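Local coordinates for protein 3-dehydroquinate dehydratase (Aquifex aeolicus, PDB 2EGZ) that catalyses the cis-dehydration of 3-dehydroquinate to 3-dehydroshikimate, the third step of the chorismate pathway to aromatic amino acids, through a Schiff-base intermediate, at residues 128-133 with 141-146; 155-160 with 167-172; 89-94 with 135-140; 119-122 with 126-129; 102-105 with 110-113. All coordinates share one frame; numbering follows the deposited sequence.

Contact 1 of 5, residues 128-133 with 141-146; sequences REVLRE and PKIAVK
Leu131 and Val130 of the helix close on Ile143 of the strand from two adjacent helical positions, and Pro141, two residues before Ile143 on the strand, meets Leu131 as well. The tight part is centred on Ile143. Its CG1 stands anti to the carbonyl carbon (chi1 -60°) and the chain runs on extended, which carries CD1 up against the leucine. CD1 lies 3.4 Å from Leu131 CD2, closer than ordinary carbon contact, and 3.6 Å from Leu131 CG; these two side chains meet at about a right angle. Val130 arrives beside them, its CG1 branch 3.6 Å from Ile143 CG1. Pro141 is packed less closely: its CB is 3.9 Å from Leu131 CD2, although the two backbones come nearest here, with CA atoms 5.4 Å apart. No hydrogen bond spans the contact, so apolar packing carries it; the axes of helix 128-133 and strand 141-146 approach to 7.7 Å, with directions 152° apart.

The far side of the helix differs sharply. Arg128 and Arg132 are directed away from the strand, Glu129 is exposed, and the carboxylate of the partly exposed Glu133 leads off from the strand. Lys142, between the two helix-facing strand residues, points to the opposite face of the sheet, where it forms the Schiff base with substrate and here hydrogen-bonds a bound tartrate.

The contact belongs to the beta-alpha-beta unit of strand 110-117, helix 124-136 and strand 140-146 in the TIM barrel. Tyr115 of strand 110-117 touches Val130, while Leu156 and Ser160 of helix 150-160 pack on Ile143 and Leu131.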
# COMPACT_ATOMS: atom_id res chain seq x y z
N ARG B 128 7.04 12.82 -6.62
CA ARG B 128 6.76 14.12 -6.01
C ARG B 128 5.71 14.06 -4.91
O ARG B 128 5.82 14.76 -3.91
CB ARG B 128 6.33 15.13 -7.09
CG ARG B 128 7.44 15.52 -8.05
CD ARG B 128 7.01 16.68 -8.94
NE ARG B 128 5.97 16.27 -9.88
CZ ARG B 128 6.20 15.91 -11.14
NH1 ARG B 128 7.43 15.92 -11.63
NH2 ARG B 128 5.19 15.53 -11.91
N GLU B 129 4.69 13.23 -5.09
CA GLU B 129 3.64 13.12 -4.08
C GLU B 129 4.19 12.52 -2.79
O GLU B 129 3.84 12.97 -1.69
CB GLU B 129 2.49 12.26 -4.57
CG GLU B 129 1.34 12.18 -3.58
CD GLU B 129 0.18 11.36 -4.09
OE1 GLU B 129 -0.33 11.68 -5.18
OE2 GLU B 129 -0.21 10.40 -3.39
N VAL B 130 5.04 11.51 -2.91
CA VAL B 130 5.63 10.87 -1.74
C VAL B 130 6.44 11.90 -0.97
O VAL B 130 6.36 11.97 0.26
CB VAL B 130 6.56 9.70 -2.15
CG1 VAL B 130 7.39 9.23 -0.96
CG2 VAL B 130 5.72 8.55 -2.69
N LEU B 131 7.21 12.71 -1.68
CA LEU B 131 8.01 13.74 -1.05
C LEU B 131 7.14 14.80 -0.38
O LEU B 131 7.37 15.17 0.77
CB LEU B 131 8.92 14.40 -2.08
CG LEU B 131 9.96 13.47 -2.69
CD1 LEU B 131 10.71 14.19 -3.81
CD2 LEU B 131 10.93 12.99 -1.61
N ARG B 132 6.13 15.28 -1.10
CA ARG B 132 5.26 16.29 -0.54
C ARG B 132 4.47 15.81 0.66
O ARG B 132 4.30 16.55 1.63
CB ARG B 132 4.32 16.84 -1.62
CG ARG B 132 5.06 17.76 -2.57
CD ARG B 132 4.19 18.36 -3.65
NE ARG B 132 5.00 19.25 -4.48
CZ ARG B 132 5.05 19.21 -5.80
NH1 ARG B 132 4.31 18.33 -6.47
NH2 ARG B 132 5.85 20.04 -6.46
N GLU B 133 3.99 14.57 0.62
CA GLU B 133 3.24 14.02 1.74
C GLU B 133 4.15 13.88 2.95
O GLU B 133 3.75 14.15 4.08
CB GLU B 133 2.63 12.67 1.37
CG GLU B 133 1.45 12.79 0.43
CD GLU B 133 0.25 13.44 1.10
OE1 GLU B 133 -0.42 12.77 1.90
OE2 GLU B 133 -0.01 14.64 0.82
N PRO B 141 11.09 12.76 4.21
CA PRO B 141 10.67 11.77 3.24
C PRO B 141 11.81 10.89 2.74
O PRO B 141 12.90 11.37 2.45
CB PRO B 141 10.04 12.61 2.12
CG PRO B 141 10.82 13.90 2.20
CD PRO B 141 10.94 14.13 3.68
N LYS B 142 11.54 9.59 2.66
CA LYS B 142 12.52 8.61 2.19
C LYS B 142 11.89 7.81 1.07
O LYS B 142 10.79 7.27 1.22
CB LYS B 142 12.92 7.66 3.32
CG LYS B 142 13.74 6.47 2.85
CD LYS B 142 14.13 5.54 4.00
CE LYS B 142 14.99 4.39 3.48
NZ LYS B 142 15.46 3.47 4.56
N ILE B 143 12.58 7.73 -0.06
CA ILE B 143 12.10 6.98 -1.22
C ILE B 143 13.16 5.96 -1.60
O ILE B 143 14.29 6.32 -1.89
CB ILE B 143 11.84 7.91 -2.43
CG1 ILE B 143 10.80 8.97 -2.08
CG2 ILE B 143 11.37 7.09 -3.63
CD1 ILE B 143 10.56 9.99 -3.18
N ALA B 144 12.78 4.69 -1.60
CA ALA B 144 13.70 3.61 -1.97
C ALA B 144 13.00 2.81 -3.07
O ALA B 144 12.06 2.07 -2.79
CB ALA B 144 13.99 2.73 -0.77
N VAL B 145 13.46 2.98 -4.31
CA VAL B 145 12.84 2.30 -5.45
C VAL B 145 13.85 1.64 -6.38
O VAL B 145 14.94 2.16 -6.62
CB VAL B 145 11.98 3.29 -6.27
CG1 VAL B 145 10.87 3.86 -5.40
CG2 VAL B 145 12.87 4.43 -6.80
N LYS B 146 13.47 0.48 -6.92
CA LYS B 146 14.36 -0.25 -7.82
C LYS B 146 14.49 0.43 -9.18
O LYS B 146 13.49 0.75 -9.83
CB LYS B 146 13.87 -1.68 -8.03
CG LYS B 146 14.76 -2.48 -8.98
CD LYS B 146 14.26 -3.90 -9.20
CE LYS B 146 15.17 -4.66 -10.17
NZ LYS B 146 14.66 -6.02 -10.47

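Contact 2 of 5, residues 155-160 with 167-172; sequences RLLCIS and KILISM
Helix 155-160, bearing Leu156, Leu157 and Ser160, runs back along strand 168-172, bearing Leu169 and Ser171, with their axes 9.1 Å apart at closest and their directions 161° from one another. This is the return geometry of a beta-alpha-beta crossover, here the unit of strand 140-146, helix 150-160 and strand 168-172 in the TIM barrel. The helix-facing strand residues meet it in turn. Leu156 reaches the far end of the strand segment, its CD2 branch 3.2 Å from Ser171 OG. Leu169 is the centre: its CD1 methyl has Leu157 CD2 at 4.2 Å on an oblique approach, and Ser160 OG at 3.1 Å. A hydroxyl pressed this closely against a methyl is a crowded neighbour, but its polar needs are met by the helix backbone and a water. Ser160 holds OG between backbone N and carbonyl carbon (chi1 78°), which turns it back to donate to Leu157 O at 2.7 Å, tilted 32° from the carbonyl plane.

On the other strand face Ile170 points toward the barrel interior, where its side chain lies near Lys142 and Arg180. Just before the strand begins, the chemistry changes. Lys167 bends twice near its end and lays CD alongside Ser160 CB. Its ammonium is anchored mainly by Gly165 O and Val163 O of the preceding loop; its bond to Ser160 O is weak, at 3.4 Å. The water completes the link: it donates to Ser160 OG at 2.7 Å and accepts from Lys167 NZ at 3.0 Å.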
# COMPACT_ATOMS: atom_id res chain seq x y z
N ARG B 155 16.47 10.06 -13.19
CA ARG B 155 15.12 10.59 -13.01
C ARG B 155 14.76 10.78 -11.54
O ARG B 155 14.27 11.84 -11.15
CB ARG B 155 14.11 9.67 -13.71
CG ARG B 155 12.71 10.25 -13.84
CD ARG B 155 11.93 9.50 -14.93
NE ARG B 155 11.77 8.08 -14.63
CZ ARG B 155 10.91 7.59 -13.74
NH1 ARG B 155 10.84 6.28 -13.54
NH2 ARG B 155 10.12 8.40 -13.04
N LEU B 156 14.99 9.76 -10.72
CA LEU B 156 14.68 9.86 -9.30
C LEU B 156 15.42 11.04 -8.68
O LEU B 156 14.83 11.84 -7.94
CB LEU B 156 15.08 8.58 -8.56
CG LEU B 156 14.97 8.67 -7.02
CD1 LEU B 156 13.51 8.85 -6.63
CD2 LEU B 156 15.55 7.40 -6.38
N LEU B 157 16.70 11.15 -8.98
CA LEU B 157 17.51 12.23 -8.41
C LEU B 157 17.09 13.61 -8.89
O LEU B 157 16.96 14.54 -8.09
CB LEU B 157 18.99 12.00 -8.73
CG LEU B 157 19.58 10.72 -8.12
CD1 LEU B 157 20.95 10.44 -8.70
CD2 LEU B 157 19.66 10.88 -6.60
N CYS B 158 16.85 13.74 -10.18
CA CYS B 158 16.45 15.03 -10.74
C CYS B 158 15.05 15.49 -10.33
O CYS B 158 14.84 16.67 -10.04
CB CYS B 158 16.56 14.99 -12.26
SG CYS B 158 18.27 14.83 -12.78
N ILE B 159 14.10 14.56 -10.31
CA ILE B 159 12.74 14.92 -9.95
C ILE B 159 12.64 15.29 -8.47
O ILE B 159 11.81 16.13 -8.09
CB ILE B 159 11.78 13.75 -10.26
CG1 ILE B 159 11.73 13.52 -11.77
CG2 ILE B 159 10.38 14.04 -9.72
CD1 ILE B 159 11.23 14.69 -12.57
N SER B 160 13.49 14.70 -7.64
CA SER B 160 13.46 14.99 -6.22
C SER B 160 13.76 16.46 -5.92
O SER B 160 13.33 16.98 -4.89
CB SER B 160 14.46 14.10 -5.47
OG SER B 160 15.79 14.58 -5.63
N LYS B 167 15.90 15.05 2.39
CA LYS B 167 15.17 13.82 2.13
C LYS B 167 16.18 12.69 2.09
O LYS B 167 17.36 12.90 2.35
CB LYS B 167 14.47 13.93 0.78
CG LYS B 167 15.39 14.43 -0.35
CD LYS B 167 14.63 14.69 -1.65
CE LYS B 167 13.68 15.88 -1.57
NZ LYS B 167 14.38 17.20 -1.70
N ILE B 168 15.70 11.49 1.78
CA ILE B 168 16.56 10.31 1.67
C ILE B 168 16.17 9.65 0.36
O ILE B 168 15.02 9.24 0.17
CB ILE B 168 16.32 9.33 2.84
CG1 ILE B 168 16.74 10.00 4.15
CG2 ILE B 168 17.10 8.04 2.61
CD1 ILE B 168 16.24 9.27 5.40
N LEU B 169 17.13 9.56 -0.56
CA LEU B 169 16.88 8.99 -1.87
C LEU B 169 17.72 7.76 -2.12
O LEU B 169 18.94 7.80 -1.97
CB LEU B 169 17.18 10.02 -2.95
CG LEU B 169 16.41 11.33 -2.78
CD1 LEU B 169 16.92 12.35 -3.78
CD2 LEU B 169 14.92 11.07 -2.97
N ILE B 170 17.08 6.68 -2.54
CA ILE B 170 17.81 5.45 -2.81
C ILE B 170 17.27 4.73 -4.04
O ILE B 170 16.09 4.41 -4.11
CB ILE B 170 17.71 4.46 -1.63
CG1 ILE B 170 18.22 5.11 -0.35
CG2 ILE B 170 18.53 3.21 -1.93
CD1 ILE B 170 17.88 4.35 0.90
N SER B 171 18.14 4.52 -5.03
CA SER B 171 17.76 3.76 -6.21
C SER B 171 18.37 2.39 -5.92
O SER B 171 19.59 2.24 -5.92
CB SER B 171 18.40 4.35 -7.48
OG SER B 171 17.79 5.57 -7.84
N MET B 172 17.51 1.41 -5.65
CA MET B 172 17.97 0.06 -5.34
C MET B 172 18.35 -0.70 -6.60
O MET B 172 17.95 -0.34 -7.71
CB MET B 172 16.89 -0.70 -4.56
CG MET B 172 16.49 -0.07 -3.22
SD MET B 172 15.25 -1.00 -2.25
CE MET B 172 13.79 -0.81 -3.29
O HOH W 1 16.18 16.68 -4.06

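Contact 3 of 5, residues 89-94 with 135-140; sequences IELSSR and YRYGGI
Arg94 reaches Tyr137 through a sharp bend at its second side-chain torsion (chi2 -77°), after which the chain runs out extended and delivers the guanidinium to the tyrosine's hydroxyl end. Tyr137 itself carries CG anti to its carbonyl carbon, which sends the ring across toward the arginine. The flat groups are steeply turned, 70° between planes, and Arg94 NH1 sits at the edge of the ring, near the ring plane, 3.2 Å from Tyr137 CE2. This is therefore no cation-pi stack. Arg94 NH1 also donates to Tyr137 OH at 3.3 Å with an N-H...O angle of 147°, a weak bond in which the oxygen lies in the guanidinium plane. One face of that group is covered by Leu91, whose CD1 stands 3.6 Å above its centre. The same methyl, Leu91 CD1, lies 4.3 Å from Tyr137 CD2, approaching the ring obliquely, so Leu91 touches both flat groups.

Each segment runs from a regular element into a connection of the TIM barrel. Residues 90 to 93 form a type I turn leaving strand 86-90, closed by Ser93 N to Glu90 O. Residues 135-140 end helix 124-136 in a Schellman motif, with Gly138 at positive phi, Gly138 N bonded to Tyr135 O at 3.0 Å and Gly139 N to Gly134 O.

The stronger partner of the arginine lies one turn up that helix: Glu133 OE1 forms a salt bridge with Arg94 NH1. Arg136 joins the same carboxylate oxygen, which probably offsets the like charges of Arg94 NH1 and Arg136 NH1, 4.4 Å apart.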
# COMPACT_ATOMS: atom_id res chain seq x y z
N ILE B 89 8.69 5.34 9.67
CA ILE B 89 7.34 4.80 9.54
C ILE B 89 6.97 4.91 8.06
O ILE B 89 7.38 5.86 7.39
CB ILE B 89 6.33 5.59 10.40
CG1 ILE B 89 4.93 4.96 10.30
CG2 ILE B 89 6.29 7.04 9.97
CD1 ILE B 89 4.84 3.55 10.84
N GLU B 90 6.23 3.94 7.54
CA GLU B 90 5.85 3.97 6.13
C GLU B 90 4.74 4.99 5.89
O GLU B 90 3.83 5.14 6.71
CB GLU B 90 5.35 2.60 5.66
CG GLU B 90 6.29 1.42 5.90
CD GLU B 90 6.34 1.00 7.36
OE1 GLU B 90 5.37 1.25 8.10
OE2 GLU B 90 7.37 0.40 7.76
N LEU B 91 4.82 5.69 4.76
CA LEU B 91 3.81 6.68 4.41
C LEU B 91 2.47 5.95 4.30
O LEU B 91 1.42 6.51 4.58
CB LEU B 91 4.15 7.34 3.07
CG LEU B 91 3.13 8.32 2.46
CD1 LEU B 91 2.90 9.50 3.40
CD2 LEU B 91 3.65 8.81 1.12
N SER B 92 2.53 4.68 3.89
CA SER B 92 1.33 3.87 3.72
C SER B 92 0.63 3.51 5.03
O SER B 92 -0.53 3.09 5.01
CB SER B 92 1.66 2.60 2.92
OG SER B 92 2.66 1.83 3.57
N SER B 93 1.32 3.67 6.16
CA SER B 93 0.73 3.38 7.47
C SER B 93 0.14 4.69 7.99
O SER B 93 0.52 5.19 9.05
CB SER B 93 1.79 2.86 8.44
OG SER B 93 2.38 1.66 7.97
N ARG B 94 -0.79 5.25 7.22
CA ARG B 94 -1.44 6.52 7.53
C ARG B 94 -1.95 6.69 8.95
O ARG B 94 -1.85 7.78 9.51
CB ARG B 94 -2.58 6.75 6.54
CG ARG B 94 -2.15 6.76 5.08
CD ARG B 94 -1.48 8.06 4.70
NE ARG B 94 -1.01 8.03 3.31
CZ ARG B 94 -0.69 9.11 2.61
NH1 ARG B 94 -0.79 10.32 3.15
NH2 ARG B 94 -0.27 8.99 1.35
N TYR B 135 6.65 15.71 3.80
CA TYR B 135 6.83 17.02 4.41
C TYR B 135 5.54 17.49 5.08
O TYR B 135 5.58 18.15 6.11
CB TYR B 135 7.28 18.05 3.37
CG TYR B 135 8.67 17.80 2.82
CD1 TYR B 135 9.75 17.63 3.68
CD2 TYR B 135 8.89 17.71 1.45
CE1 TYR B 135 11.03 17.39 3.19
CE2 TYR B 135 10.17 17.47 0.94
CZ TYR B 135 11.23 17.31 1.82
OH TYR B 135 12.49 17.06 1.33
N ARG B 136 4.41 17.15 4.47
CA ARG B 136 3.11 17.52 5.00
C ARG B 136 2.86 16.88 6.37
O ARG B 136 2.20 17.48 7.22
CB ARG B 136 2.01 17.13 4.01
CG ARG B 136 0.58 17.29 4.52
CD ARG B 136 -0.42 17.14 3.37
NE ARG B 136 -1.79 16.91 3.84
CZ ARG B 136 -2.35 15.71 3.98
NH1 ARG B 136 -1.67 14.62 3.68
NH2 ARG B 136 -3.60 15.61 4.41
N TYR B 137 3.38 15.68 6.57
CA TYR B 137 3.20 14.98 7.85
C TYR B 137 4.34 15.28 8.82
O TYR B 137 4.46 14.63 9.86
CB TYR B 137 3.08 13.47 7.62
CG TYR B 137 1.72 13.02 7.14
CD1 TYR B 137 0.65 12.90 8.03
CD2 TYR B 137 1.50 12.75 5.80
CE1 TYR B 137 -0.61 12.50 7.58
CE2 TYR B 137 0.24 12.35 5.34
CZ TYR B 137 -0.81 12.23 6.24
OH TYR B 137 -2.05 11.84 5.78
N GLY B 138 5.18 16.25 8.45
CA GLY B 138 6.29 16.66 9.30
C GLY B 138 7.50 15.74 9.42
O GLY B 138 8.21 15.81 10.42
N GLY B 139 7.75 14.91 8.42
CA GLY B 139 8.90 14.03 8.52
C GLY B 139 9.89 14.21 7.39
O GLY B 139 9.72 15.07 6.52
N ILE B 140 10.95 13.41 7.43
CA ILE B 140 11.98 13.44 6.39
C ILE B 140 11.55 12.36 5.40
O ILE B 140 11.61 11.18 5.71
CB ILE B 140 13.36 13.07 6.95
CG1 ILE B 140 13.75 14.03 8.07
CG2 ILE B 140 14.39 13.10 5.82
CD1 ILE B 140 15.02 13.64 8.80

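Contact 4 of 5, residues 119-122 with 126-129; sequences ELTP and IIRE
Pro122 is set against Ile126 and Ile127 where the loop after strand 110-117 turns into helix 124-136, a beta-to-alpha connection of the TIM barrel. Apolar contact does the work across the two segments. The proline ring meets Ile126 at about a right angle, with Pro122 CB 3.7 Å from Ile126 CG2 and 3.9 Å from Ile126 CD1, so both branches of the isoleucine touch the one ring carbon. Thr121 adds a looser methyl pair, its CG2 4.2 Å from Ile127 CD1.

Hydrogen bonds tie the loop to other parts of the barrel. Thr121 OG1 bonds to Lys146 O at the end of strand 140-146. Arg155 of helix 150-160 grips two successive carbonyls, NH1 at 3.0 Å from Thr121 O and NH2 at 3.0 Å from Pro122 O.

Contacts with the second subunit are of both kinds: Ser35 of that subunit packs against Pro122 and Ile126, and Tyr41 OH of that subunit hydrogen-bonds Glu119 OE1.

Ile127, with CG1 anti to its carbonyl carbon (chi1 -68°) and an extended chain, brings its CD1 methyl to 3.6 Å from Pro122 O.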
# COMPACT_ATOMS: atom_id res chain seq x y z
N GLU B 119 9.97 -3.16 -7.20
CA GLU B 119 9.85 -3.56 -8.60
C GLU B 119 10.29 -2.54 -9.65
O GLU B 119 10.87 -2.92 -10.67
CB GLU B 119 8.39 -3.95 -8.90
CG GLU B 119 7.98 -5.31 -8.36
CD GLU B 119 6.53 -5.63 -8.67
OE1 GLU B 119 6.09 -5.36 -9.82
OE2 GLU B 119 5.83 -6.16 -7.78
N LEU B 120 10.02 -1.27 -9.40
CA LEU B 120 10.35 -0.24 -10.38
C LEU B 120 10.40 1.16 -9.78
O LEU B 120 10.07 1.37 -8.62
CB LEU B 120 9.29 -0.26 -11.49
CG LEU B 120 7.83 -0.20 -10.98
CD1 LEU B 120 7.44 1.24 -10.67
CD2 LEU B 120 6.89 -0.76 -12.04
N THR B 121 10.81 2.12 -10.60
CA THR B 121 10.86 3.52 -10.19
C THR B 121 9.56 4.10 -10.74
O THR B 121 9.40 4.25 -11.95
CB THR B 121 12.07 4.24 -10.80
OG1 THR B 121 13.27 3.59 -10.36
CG2 THR B 121 12.09 5.71 -10.39
N PRO B 122 8.62 4.44 -9.85
CA PRO B 122 7.33 5.00 -10.27
C PRO B 122 7.40 6.32 -11.02
O PRO B 122 8.42 7.02 -10.99
CB PRO B 122 6.56 5.10 -8.96
CG PRO B 122 7.64 5.38 -7.95
CD PRO B 122 8.74 4.44 -8.38
N ILE B 126 4.26 10.43 -8.77
CA ILE B 126 4.26 9.61 -7.56
C ILE B 126 5.49 9.98 -6.72
O ILE B 126 5.40 10.11 -5.50
CB ILE B 126 4.29 8.11 -7.90
CG1 ILE B 126 2.94 7.70 -8.49
CG2 ILE B 126 4.61 7.28 -6.66
CD1 ILE B 126 2.83 6.23 -8.85
N ILE B 127 6.63 10.15 -7.37
CA ILE B 127 7.85 10.53 -6.65
C ILE B 127 7.60 11.84 -5.91
O ILE B 127 7.89 11.97 -4.72
CB ILE B 127 9.03 10.72 -7.63
CG1 ILE B 127 9.42 9.37 -8.23
CG2 ILE B 127 10.22 11.37 -6.90
CD1 ILE B 127 10.47 9.45 -9.32
N ARG B 128 7.04 12.82 -6.62
CA ARG B 128 6.76 14.12 -6.01
C ARG B 128 5.71 14.06 -4.91
O ARG B 128 5.82 14.76 -3.91
CB ARG B 128 6.33 15.13 -7.09
CG ARG B 128 7.44 15.52 -8.05
CD ARG B 128 7.01 16.68 -8.94
NE ARG B 128 5.97 16.27 -9.88
CZ ARG B 128 6.20 15.91 -11.14
NH1 ARG B 128 7.43 15.92 -11.63
NH2 ARG B 128 5.19 15.53 -11.91
N GLU B 129 4.69 13.23 -5.09
CA GLU B 129 3.64 13.12 -4.08
C GLU B 129 4.19 12.52 -2.79
O GLU B 129 3.84 12.97 -1.69
CB GLU B 129 2.49 12.26 -4.57
CG GLU B 129 1.34 12.18 -3.58
CD GLU B 129 0.18 11.36 -4.09
OE1 GLU B 129 -0.33 11.68 -5.18
OE2 GLU B 129 -0.21 10.40 -3.39

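Contact 5 of 5, residues 102-105 with 110-113; sequences NITK and KLII
The beta-alpha-beta unit of strand 86-90, helix 94-107 and strand 110-117 in the TIM barrel contains this contact, which lies at the tight return from helix to strand: Thr104 of the helix faces Leu111 and the backbone of Lys110. Only four residues separate the segments, and the CA atoms of Thr104 and Lys110 are 5.9 Å apart. Thr104 points toward the strand and uses both branches. Its OG1 occupies the place between backbone N and carbonyl carbon (chi1 56°), leaving CG2 anti to the carbonyl carbon. Thr104 OG1 is then 3.9 Å from Leu111 CB, while CG2 reaches the strand backbone at Lys110 O, 4.2 Å away, and the methyl Leu111 CD1 at 4.3 Å. The threonine and leucine side chains cross at about a right angle. Leu111, its CG anti to the backbone N (chi1 -172°), continues past Thr104 to touch Leu100 and Tyr101 of the same helix, and Thr87 and Ile89 of the neighbouring strand. Lys110 takes a different course: its CB is directed away from the helix and the side chain is exposed, so its part here is played by the backbone.

No hydrogen bond links the two segments. The hydroxyl of Thr104 has its polar partners within its own helix, chiefly Leu100 O, with Tyr101 O also within hydrogen-bonding range of the same proton. Oxygen meets carbon in both closest pairs, so the contact, with 112 Å² buried, is one of van der Waals fit without directional bonds, and the polarity of the hydroxyl is spent on the helix.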
# COMPACT_ATOMS: atom_id res chain seq x y z
N ASN B 102 3.71 13.52 16.56
CA ASN B 102 3.54 14.18 17.85
C ASN B 102 4.51 13.64 18.88
O ASN B 102 5.12 14.39 19.63
CB ASN B 102 2.10 14.02 18.36
CG ASN B 102 1.09 14.80 17.53
OD1 ASN B 102 1.36 15.93 17.11
ND2 ASN B 102 -0.08 14.21 17.31
N ILE B 103 4.66 12.31 18.91
CA ILE B 103 5.56 11.65 19.85
C ILE B 103 7.01 12.08 19.63
O ILE B 103 7.69 12.49 20.56
CB ILE B 103 5.47 10.12 19.72
CG1 ILE B 103 4.07 9.64 20.12
CG2 ILE B 103 6.53 9.45 20.59
CD1 ILE B 103 3.81 8.18 19.84
N THR B 104 7.48 11.97 18.39
CA THR B 104 8.86 12.34 18.08
C THR B 104 9.11 13.83 18.29
O THR B 104 10.13 14.21 18.87
CB THR B 104 9.24 11.98 16.62
OG1 THR B 104 8.31 12.59 15.72
CG2 THR B 104 9.21 10.47 16.43
N LYS B 105 8.19 14.66 17.82
CA LYS B 105 8.30 16.10 17.95
C LYS B 105 8.48 16.51 19.42
O LYS B 105 9.39 17.25 19.76
CB LYS B 105 7.05 16.78 17.39
CG LYS B 105 7.02 18.30 17.53
CD LYS B 105 7.85 18.99 16.46
CE LYS B 105 7.94 20.49 16.72
NZ LYS B 105 6.60 21.11 16.93
N LYS B 110 13.45 12.74 15.44
CA LYS B 110 13.09 12.91 14.03
C LYS B 110 12.27 11.77 13.45
O LYS B 110 12.45 10.61 13.81
CB LYS B 110 14.35 13.09 13.18
CG LYS B 110 15.19 14.30 13.55
CD LYS B 110 16.40 14.43 12.63
CE LYS B 110 17.17 15.72 12.92
NZ LYS B 110 18.32 15.89 11.99
N LEU B 111 11.38 12.12 12.52
CA LEU B 111 10.54 11.12 11.88
C LEU B 111 10.88 10.98 10.41
O LEU B 111 10.91 11.96 9.67
CB LEU B 111 9.06 11.51 12.01
CG LEU B 111 8.04 10.47 11.55
CD1 LEU B 111 8.15 9.23 12.43
CD2 LEU B 111 6.63 11.04 11.62
N ILE B 112 11.15 9.75 9.99
CA ILE B 112 11.43 9.48 8.59
C ILE B 112 10.14 8.84 8.09
O ILE B 112 9.60 7.95 8.75
CB ILE B 112 12.58 8.47 8.41
CG1 ILE B 112 13.92 9.13 8.78
CG2 ILE B 112 12.61 7.97 6.98
CD1 ILE B 112 15.08 8.15 8.77
N ILE B 113 9.63 9.30 6.96
CA ILE B 113 8.41 8.73 6.40
C ILE B 113 8.81 8.14 5.07
O ILE B 113 9.14 8.86 4.12
CB ILE B 113 7.33 9.81 6.24
CG1 ILE B 113 6.94 10.34 7.63
CG2 ILE B 113 6.12 9.23 5.52
CD1 ILE B 113 5.97 11.51 7.61

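Overall arrangement
Contacts 1, 2, 4 and 5 are buried; contact 3 is partly exposed and charged. Contacts 1, 2 and 5 repeat one theme, a helix returning along the strand that follows it, yet their seals differ: pure hydrocarbon in contact 1, leucines mixed with serines, a lysine and a water in contact 2, one threonine against a leucine in contact 5. Contacts 1, 3 and 4 share helix 124-136, using its middle, C-terminal end and start. Glu133 ties contact 3 to contact 1, and Arg155 ties contact 4, partly covered by the second subunit, to contact 2. Strands 110-117, 140-146 and 168-172 are sheet neighbours, so backbone bonds such as Lys142 N to Ile113 O join contacts 5, 1 and 2.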